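Local coordinates for protein chitinase (PDB 5GZT) that probably hydrolyses the beta-1,4 linkages of chitin and chitodextrins at random internal positions, as family 18 endochitinases do, at residues Asp477-Gly489 with Asn506-Leu518. Residues are numbered along the deposited sequence; the frame is centred on the assembly and turned at random.
Sequences DYINLMTYDLHGG and NQLSVDSTVKLYL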
ATOM      1  N   ASP B 477      -4.789   8.614  -9.781  1.00 28.51           N
ATOM      2  CA  ASP B 477      -5.486   7.626  -8.944  1.00 32.09           C
ATOM      3  C   ASP B 477      -5.490   7.945  -7.422  1.00 30.74           C
ATOM      4  O   ASP B 477      -6.464   7.608  -6.676  1.00 34.23           O
ATOM      5  CB  ASP B 477      -4.895   6.232  -9.151  1.00 35.87           C
ATOM      6  CG  ASP B 477      -5.116   5.701 -10.579  1.00 37.45           C
ATOM      7  OD1 ASP B 477      -4.382   6.203 -11.461  1.00 37.35           O
ATOM      8  OD2 ASP B 477      -5.966   4.769 -10.755  1.00 35.86           O
ATOM      9  N   TYR B 478      -4.397   8.548  -6.958  1.00 30.20           N
ATOM     10  CA  TYR B 478      -4.277   9.017  -5.561  1.00 29.50           C
ATOM     11  C   TYR B 478      -3.100   9.908  -5.377  1.00 28.94           C
ATOM     12  O   TYR B 478      -2.168   9.967  -6.226  1.00 31.65           O
ATOM     13  CB  TYR B 478      -4.233   7.809  -4.611  1.00 28.08           C
ATOM     14  CG  TYR B 478      -3.261   6.757  -5.042  1.00 31.06           C
ATOM     15  CD1 TYR B 478      -3.612   5.814  -5.959  1.00 28.15           C
ATOM     16  CD2 TYR B 478      -1.957   6.674  -4.479  1.00 30.12           C
ATOM     17  CE1 TYR B 478      -2.726   4.836  -6.387  1.00 28.79           C
ATOM     18  CE2 TYR B 478      -1.068   5.658  -4.872  1.00 29.10           C
ATOM     19  CZ  TYR B 478      -1.427   4.769  -5.842  1.00 31.61           C
ATOM     20  OH  TYR B 478      -0.579   3.758  -6.242  1.00 29.16           O
ATOM     21  N   ILE B 479      -3.162  10.674  -4.290  1.00 31.86           N
ATOM     22  CA  ILE B 479      -2.051  11.433  -3.784  1.00 29.33           C
ATOM     23  C   ILE B 479      -1.480  10.696  -2.541  1.00 31.41           C
ATOM     24  O   ILE B 479      -2.193  10.417  -1.563  1.00 24.72           O
ATOM     25  CB  ILE B 479      -2.468  12.858  -3.442  1.00 31.19           C
ATOM     26  CG1 ILE B 479      -2.992  13.579  -4.717  1.00 30.14           C
ATOM     27  CG2 ILE B 479      -1.287  13.625  -2.886  1.00 32.35           C
ATOM     28  CD1 ILE B 479      -3.591  14.915  -4.433  1.00 29.57           C
ATOM     29  N   ASN B 480      -0.191  10.378  -2.623  1.00 27.08           N
ATOM     30  CA  ASN B 480       0.612   9.901  -1.471  1.00 28.05           C
ATOM     31  C   ASN B 480       1.113  11.028  -0.579  1.00 25.98           C
ATOM     32  O   ASN B 480       2.054  11.737  -0.950  1.00 24.99           O
ATOM     33  CB  ASN B 480       1.794   9.122  -1.975  1.00 28.20           C
ATOM     34  CG  ASN B 480       1.389   7.969  -2.820  1.00 24.93           C
ATOM     35  OD1 ASN B 480       1.660   7.958  -4.014  1.00 33.21           O
ATOM     36  ND2 ASN B 480       0.780   6.970  -2.220  1.00 24.70           N
ATOM     37  N   LEU B 481       0.484  11.229   0.579  1.00 22.21           N
ATOM     38  CA  LEU B 481       0.840  12.353   1.424  1.00 22.06           C
ATOM     39  C   LEU B 481       2.052  12.072   2.292  1.00 22.84           C
ATOM     40  O   LEU B 481       2.054  11.127   3.075  1.00 24.99           O
ATOM     41  CB  LEU B 481      -0.307  12.765   2.320  1.00 23.28           C
ATOM     42  CG  LEU B 481      -1.628  13.226   1.733  1.00 23.21           C
ATOM     43  CD1 LEU B 481      -2.685  13.296   2.862  1.00 23.00           C
ATOM     44  CD2 LEU B 481      -1.387  14.597   1.096  1.00 24.01           C
ATOM     45  N   MET B 482       3.043  12.924   2.176  1.00 23.34           N
ATOM     46  CA  MET B 482       4.293  12.820   2.891  1.00 24.46           C
ATOM     47  C   MET B 482       4.145  13.381   4.289  1.00 19.69           C
ATOM     48  O   MET B 482       4.742  14.374   4.650  1.00 19.67           O
ATOM     49  CB  MET B 482       5.423  13.473   2.095  1.00 25.71           C
ATOM     50  CG  MET B 482       5.780  12.595   0.895  1.00 28.60           C
ATOM     51  SD  MET B 482       7.292  13.072  -0.006  1.00 35.09           S
ATOM     52  CE  MET B 482       6.761  14.641  -0.575  1.00 25.02           C
ATOM     53  N   THR B 483       3.319  12.677   5.065  1.00 19.08           N
ATOM     54  CA  THR B 483       3.017  13.052   6.416  1.00 18.34           C
ATOM     55  C   THR B 483       4.132  12.523   7.388  1.00 19.41           C
ATOM     56  O   THR B 483       3.819  11.837   8.380  1.00 19.07           O
ATOM     57  CB  THR B 483       1.619  12.570   6.827  1.00 17.79           C
ATOM     58  OG1 THR B 483       1.448  11.199   6.466  1.00 15.62           O
ATOM     59  CG2 THR B 483       0.516  13.505   6.171  1.00 20.26           C
ATOM     60  N   TYR B 484       5.372  12.952   7.134  1.00 17.06           N
ATOM     61  CA  TYR B 484       6.543  12.634   7.933  1.00 20.59           C
ATOM     62  C   TYR B 484       7.538  13.729   7.665  1.00 23.06           C
ATOM     63  O   TYR B 484       7.253  14.617   6.836  1.00 21.85           O
ATOM     64  CB  TYR B 484       7.062  11.245   7.601  1.00 22.35           C
ATOM     65  CG  TYR B 484       7.175  10.867   6.147  1.00 22.99           C
ATOM     66  CD1 TYR B 484       8.116  11.464   5.324  1.00 22.43           C
ATOM     67  CD2 TYR B 484       6.359   9.874   5.602  1.00 23.82           C
ATOM     68  CE1 TYR B 484       8.259  11.078   4.015  1.00 24.36           C
ATOM     69  CE2 TYR B 484       6.475   9.496   4.280  1.00 25.83           C
ATOM     70  CZ  TYR B 484       7.422  10.086   3.485  1.00 27.25           C
ATOM     71  OH  TYR B 484       7.554   9.693   2.157  1.00 32.15           O
ATOM     72  N   ASP B 485       8.637  13.746   8.389  1.00 20.19           N
ATOM     73  CA  ASP B 485       9.480  14.873   8.534  1.00 23.95           C
ATOM     74  C   ASP B 485       8.740  16.164   8.837  1.00 23.89           C
ATOM     75  O   ASP B 485       9.186  17.230   8.434  1.00 21.66           O
ATOM     76  CB  ASP B 485      10.312  15.070   7.241  1.00 25.14           C
ATOM     77  CG  ASP B 485      11.114  13.831   6.891  1.00 28.10           C
ATOM     78  OD1 ASP B 485      11.650  13.124   7.786  1.00 24.04           O
ATOM     79  OD2 ASP B 485      11.118  13.499   5.705  1.00 28.57           O
ATOM     80  N   LEU B 486       7.657  16.093   9.602  1.00 23.89           N
ATOM     81  CA  LEU B 486       6.867  17.259   9.850  1.00 23.25           C
ATOM     82  C   LEU B 486       7.589  18.232  10.714  1.00 23.67           C
ATOM     83  O   LEU B 486       7.269  19.414  10.698  1.00 21.71           O
ATOM     84  CB  LEU B 486       5.520  16.864  10.412  1.00 22.70           C
ATOM     85  CG  LEU B 486       4.753  16.073   9.367  1.00 21.22           C
ATOM     86  CD1 LEU B 486       3.375  15.715   9.924  1.00 22.24           C
ATOM     87  CD2 LEU B 486       4.466  16.836   8.062  1.00 25.23           C
ATOM     88  N   HIS B 487       8.451  17.716  11.573  1.00 20.93           N
ATOM     89  CA  HIS B 487       9.281  18.482  12.515  1.00 19.33           C
ATOM     90  C   HIS B 487      10.590  17.770  12.557  1.00 19.13           C
ATOM     91  O   HIS B 487      10.647  16.564  12.205  1.00 18.52           O
ATOM     92  CB  HIS B 487       8.655  18.514  13.916  1.00 19.11           C
ATOM     93  CG  HIS B 487       7.370  19.305  13.935  1.00 20.97           C
ATOM     94  ND1 HIS B 487       7.365  20.678  13.743  1.00 22.16           N
ATOM     95  CD2 HIS B 487       6.082  18.918  13.938  1.00 17.35           C
ATOM     96  CE1 HIS B 487       6.110  21.104  13.684  1.00 21.65           C
ATOM     97  NE2 HIS B 487       5.323  20.052  13.797  1.00 21.82           N
ATOM     98  N   GLY B 488      11.610  18.416  13.046  1.00 19.19           N
ATOM     99  CA  GLY B 488      12.975  17.828  12.881  1.00 19.83           C
ATOM    100  C   GLY B 488      14.003  18.684  13.525  1.00 20.79           C
ATOM    101  O   GLY B 488      13.632  19.731  14.046  1.00 20.55           O
ATOM    102  N   GLY B 489      15.277  18.261  13.548  1.00 18.44           N
ATOM    103  CA  GLY B 489      16.311  19.007  14.257  1.00 18.97           C
ATOM    104  C   GLY B 489      16.538  20.488  13.830  1.00 23.56           C
ATOM    105  O   GLY B 489      17.255  21.228  14.505  1.00 25.01           O
ATOM    106  N   ASN B 506       0.853  24.307  17.341  1.00 26.36           N
ATOM    107  CA  ASN B 506       1.830  24.406  16.256  1.00 30.98           C
ATOM    108  C   ASN B 506       2.412  23.045  15.792  1.00 29.33           C
ATOM    109  O   ASN B 506       3.323  23.002  14.918  1.00 33.83           O
ATOM    110  CB  ASN B 506       2.941  25.333  16.760  1.00 33.88           C
ATOM    111  CG  ASN B 506       2.404  26.748  17.031  1.00 45.59           C
ATOM    112  OD1 ASN B 506       1.479  27.214  16.331  1.00 44.82           O
ATOM    113  ND2 ASN B 506       2.926  27.414  18.071  1.00 56.13           N
ATOM    114  N   GLN B 507       1.905  21.945  16.329  1.00 21.98           N
ATOM    115  CA  GLN B 507       2.374  20.632  15.879  1.00 21.33           C
ATOM    116  C   GLN B 507       1.555  20.157  14.712  1.00 20.75           C
ATOM    117  O   GLN B 507       0.356  19.872  14.829  1.00 26.43           O
ATOM    118  CB  GLN B 507       2.244  19.619  17.013  1.00 20.91           C
ATOM    119  CG  GLN B 507       2.902  18.289  16.724  1.00 19.67           C
ATOM    120  CD  GLN B 507       2.027  17.172  17.223  1.00 17.51           C
ATOM    121  OE1 GLN B 507       1.664  17.165  18.371  1.00 18.83           O
ATOM    122  NE2 GLN B 507       1.566  16.352  16.348  1.00 17.82           N
ATOM    123  N   LEU B 508       2.218  19.945  13.579  1.00 19.06           N
ATOM    124  CA  LEU B 508       1.622  19.319  12.438  1.00 19.39           C
ATOM    125  C   LEU B 508       1.488  17.807  12.623  1.00 21.97           C
ATOM    126  O   LEU B 508       2.268  17.202  13.358  1.00 19.03           O
ATOM    127  CB  LEU B 508       2.509  19.604  11.216  1.00 24.92           C
ATOM    128  CG  LEU B 508       2.405  20.859  10.355  1.00 32.68           C
ATOM    129  CD1 LEU B 508       1.655  21.989  11.029  1.00 32.98           C
ATOM    130  CD2 LEU B 508       3.739  21.252   9.730  1.00 34.27           C
ATOM    131  N   SER B 509       0.615  17.210  11.825  1.00 20.03           N
ATOM    132  CA  SER B 509       0.272  15.847  11.979  1.00 20.09           C
ATOM    133  C   SER B 509      -0.291  15.322  10.678  1.00 22.04           C
ATOM    134  O   SER B 509      -0.519  16.127   9.732  1.00 23.47           O
ATOM    135  CB  SER B 509      -0.755  15.760  13.079  1.00 21.84           C
ATOM    136  OG  SER B 509      -1.943  16.514  12.830  1.00 19.31           O
ATOM    137  N   VAL B 510      -0.547  13.998  10.624  1.00 18.81           N
ATOM    138  CA  VAL B 510      -1.363  13.392   9.611  1.00 18.03           C
ATOM    139  C   VAL B 510      -2.720  14.159   9.590  1.00 20.52           C
ATOM    140  O   VAL B 510      -3.211  14.534   8.556  1.00 20.51           O
ATOM    141  CB  VAL B 510      -1.633  11.934   9.903  1.00 18.98           C
ATOM    142  CG1 VAL B 510      -2.707  11.339   9.019  1.00 19.46           C
ATOM    143  CG2 VAL B 510      -0.352  11.118   9.760  1.00 23.16           C
ATOM    144  N   ASP B 511      -3.346  14.340  10.735  1.00 22.25           N
ATOM    145  CA  ASP B 511      -4.706  14.938  10.769  1.00 20.12           C
ATOM    146  C   ASP B 511      -4.689  16.396  10.192  1.00 20.09           C
ATOM    147  O   ASP B 511      -5.480  16.719   9.318  1.00 20.41           O
ATOM    148  CB  ASP B 511      -5.170  14.942  12.171  1.00 18.10           C
ATOM    149  CG  ASP B 511      -6.616  15.429  12.336  1.00 21.45           C
ATOM    150  OD1 ASP B 511      -7.502  14.961  11.610  1.00 17.89           O
ATOM    151  OD2 ASP B 511      -6.796  16.289  13.253  1.00 23.65           O
ATOM    152  N   SER B 512      -3.758  17.220  10.620  1.00 18.26           N
ATOM    153  CA  SER B 512      -3.634  18.566  10.058  1.00 21.89           C
ATOM    154  C   SER B 512      -3.451  18.532   8.560  1.00 26.39           C
ATOM    155  O   SER B 512      -4.064  19.352   7.868  1.00 24.01           O
ATOM    156  CB  SER B 512      -2.572  19.418  10.758  1.00 21.53           C
ATOM    157  OG  SER B 512      -1.238  19.029  10.395  1.00 24.60           O
ATOM    158  N   THR B 513      -2.683  17.572   8.046  1.00 22.30           N
ATOM    159  CA  THR B 513      -2.448  17.485   6.622  1.00 21.97           C
ATOM    160  C   THR B 513      -3.654  17.028   5.828  1.00 24.65           C
ATOM    161  O   THR B 513      -3.987  17.589   4.751  1.00 23.91           O
ATOM    162  CB  THR B 513      -1.241  16.586   6.310  1.00 20.83           C
ATOM    163  OG1 THR B 513      -0.127  17.085   7.063  1.00 19.85           O
ATOM    164  CG2 THR B 513      -0.869  16.626   4.869  1.00 23.81           C
ATOM    165  N   VAL B 514      -4.306  15.994   6.308  1.00 22.09           N
ATOM    166  CA  VAL B 514      -5.446  15.471   5.659  1.00 22.74           C
ATOM    167  C   VAL B 514      -6.544  16.547   5.649  1.00 24.61           C
ATOM    168  O   VAL B 514      -7.234  16.683   4.636  1.00 24.52           O
ATOM    169  CB  VAL B 514      -5.955  14.194   6.315  1.00 24.18           C
ATOM    170  CG1 VAL B 514      -7.342  13.823   5.800  1.00 23.17           C
ATOM    171  CG2 VAL B 514      -4.950  13.024   6.070  1.00 23.26           C
ATOM    172  N   LYS B 515      -6.635  17.348   6.713  1.00 22.57           N
ATOM    173  CA  LYS B 515      -7.662  18.379   6.807  1.00 26.00           C
ATOM    174  C   LYS B 515      -7.320  19.477   5.754  1.00 29.99           C
ATOM    175  O   LYS B 515      -8.218  19.983   5.123  1.00 27.89           O
ATOM    176  CB  LYS B 515      -7.739  18.960   8.186  1.00 25.66           C
ATOM    177  CG  LYS B 515      -8.484  18.072   9.151  1.00 24.68           C
ATOM    178  CD  LYS B 515      -8.335  18.620  10.588  1.00 23.12           C
ATOM    179  CE  LYS B 515      -9.199  17.787  11.489  1.00 22.94           C
ATOM    180  NZ  LYS B 515      -9.052  17.869  12.956  1.00 23.29           N
ATOM    181  N   LEU B 516      -6.041  19.801   5.581  1.00 28.63           N
ATOM    182  CA  LEU B 516      -5.609  20.765   4.588  1.00 28.64           C
ATOM    183  C   LEU B 516      -5.967  20.311   3.188  1.00 30.44           C
ATOM    184  O   LEU B 516      -6.534  21.084   2.395  1.00 35.36           O
ATOM    185  CB  LEU B 516      -4.118  21.098   4.698  1.00 27.83           C
ATOM    186  CG  LEU B 516      -3.430  21.868   3.567  1.00 29.94           C
ATOM    187  CD1 LEU B 516      -3.814  23.384   3.594  1.00 29.90           C
ATOM    188  CD2 LEU B 516      -1.928  21.708   3.698  1.00 31.46           C
ATOM    189  N   TYR B 517      -5.695  19.071   2.882  1.00 25.22           N
ATOM    190  CA  TYR B 517      -5.971  18.531   1.586  1.00 29.68           C
ATOM    191  C   TYR B 517      -7.493  18.455   1.319  1.00 36.10           C
ATOM    192  O   TYR B 517      -7.960  18.930   0.244  1.00 31.17           O
ATOM    193  CB  TYR B 517      -5.261  17.190   1.326  1.00 26.10           C
ATOM    194  CG  TYR B 517      -3.850  17.373   0.856  1.00 26.22           C
ATOM    195  CD1 TYR B 517      -2.864  17.856   1.711  1.00 28.64           C
ATOM    196  CD2 TYR B 517      -3.513  17.167  -0.480  1.00 28.54           C
ATOM    197  CE1 TYR B 517      -1.601  18.160   1.258  1.00 26.30           C
ATOM    198  CE2 TYR B 517      -2.266  17.452  -0.924  1.00 26.92           C
ATOM    199  CZ  TYR B 517      -1.312  17.932  -0.063  1.00 29.23           C
ATOM    200  OH  TYR B 517      -0.017  18.138  -0.565  1.00 29.74           O
ATOM    201  N   LEU B 518      -8.258  17.916   2.276  1.00 31.33           N
ATOM    202  CA  LEU B 518      -9.713  17.844   2.114  1.00 32.70           C
ATOM    203  C   LEU B 518     -10.318  19.271   1.931  1.00 35.93           C
ATOM    204  O   LEU B 518     -11.185  19.467   1.128  1.00 33.47           O
ATOM    205  CB  LEU B 518     -10.383  17.174   3.277  1.00 30.69           C
ATOM    206  CG  LEU B 518     -10.131  15.701   3.588  1.00 30.59           C
ATOM    207  CD1 LEU B 518     -10.788  15.370   4.912  1.00 29.80           C
ATOM    208  CD2 LEU B 518     -10.685  14.798   2.519  1.00 28.15           C
TER
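Strand 478-481 and helix 510-518 run nearly antiparallel, their axes 149° apart and 10.9 Å from each other at closest approach, and the backbones come nearest at Thr483 and Val510, their CA atoms 5.4 Å apart. This is a beta-to-alpha step of the family 18 TIM barrel: the strand, lying between strands 452-457 and 527-532, belongs to the barrel wall, and the helix packs against its outside. Leu481 and Tyr517 carry the centre. The CD2 methyl of Leu481 sits over the middle of the Tyr517 ring, 3.4 Å from the centroid and only 4° off the ring normal, a CH-pi contact. The leucine fork straddles one turn of the helix, between Tyr517 and Val514, for its other methyl, CD1, lies 3.9 Å from Val514 CG2. Tyrosine suits this place because its ring offers an apolar face while its hydroxyl, at the far end, bonds to the carbonyl of Gly458. Thr483 is similarly two-sided: its CG2 presses on Thr513 CB at 3.5 Å, whereas OG1 bonds to Gly530 O in the neighbouring strand. Nearer the helix start, Leu486 lays CD1 beside the backbone of Ser509, 3.7 Å from its N. There Ser509 and Ser512 form a capping box, with Ser512 N donating to Ser509 OG and Ser509 N to Ser512 OG; Ser509 OG also bonds to Ser502 OG. Thr513 adds to this end, its OG1 and N reaching Ser509 O from opposite faces of the carbonyl plane. Beyond the cap, histidine suits position 487 because its two ring nitrogens serve two partners. Asp491 is the partner of ND1, and Leu508 N, lying in the ring plane, donates to His487 NE2 over 3.1 Å with an N-H...N angle of 156°.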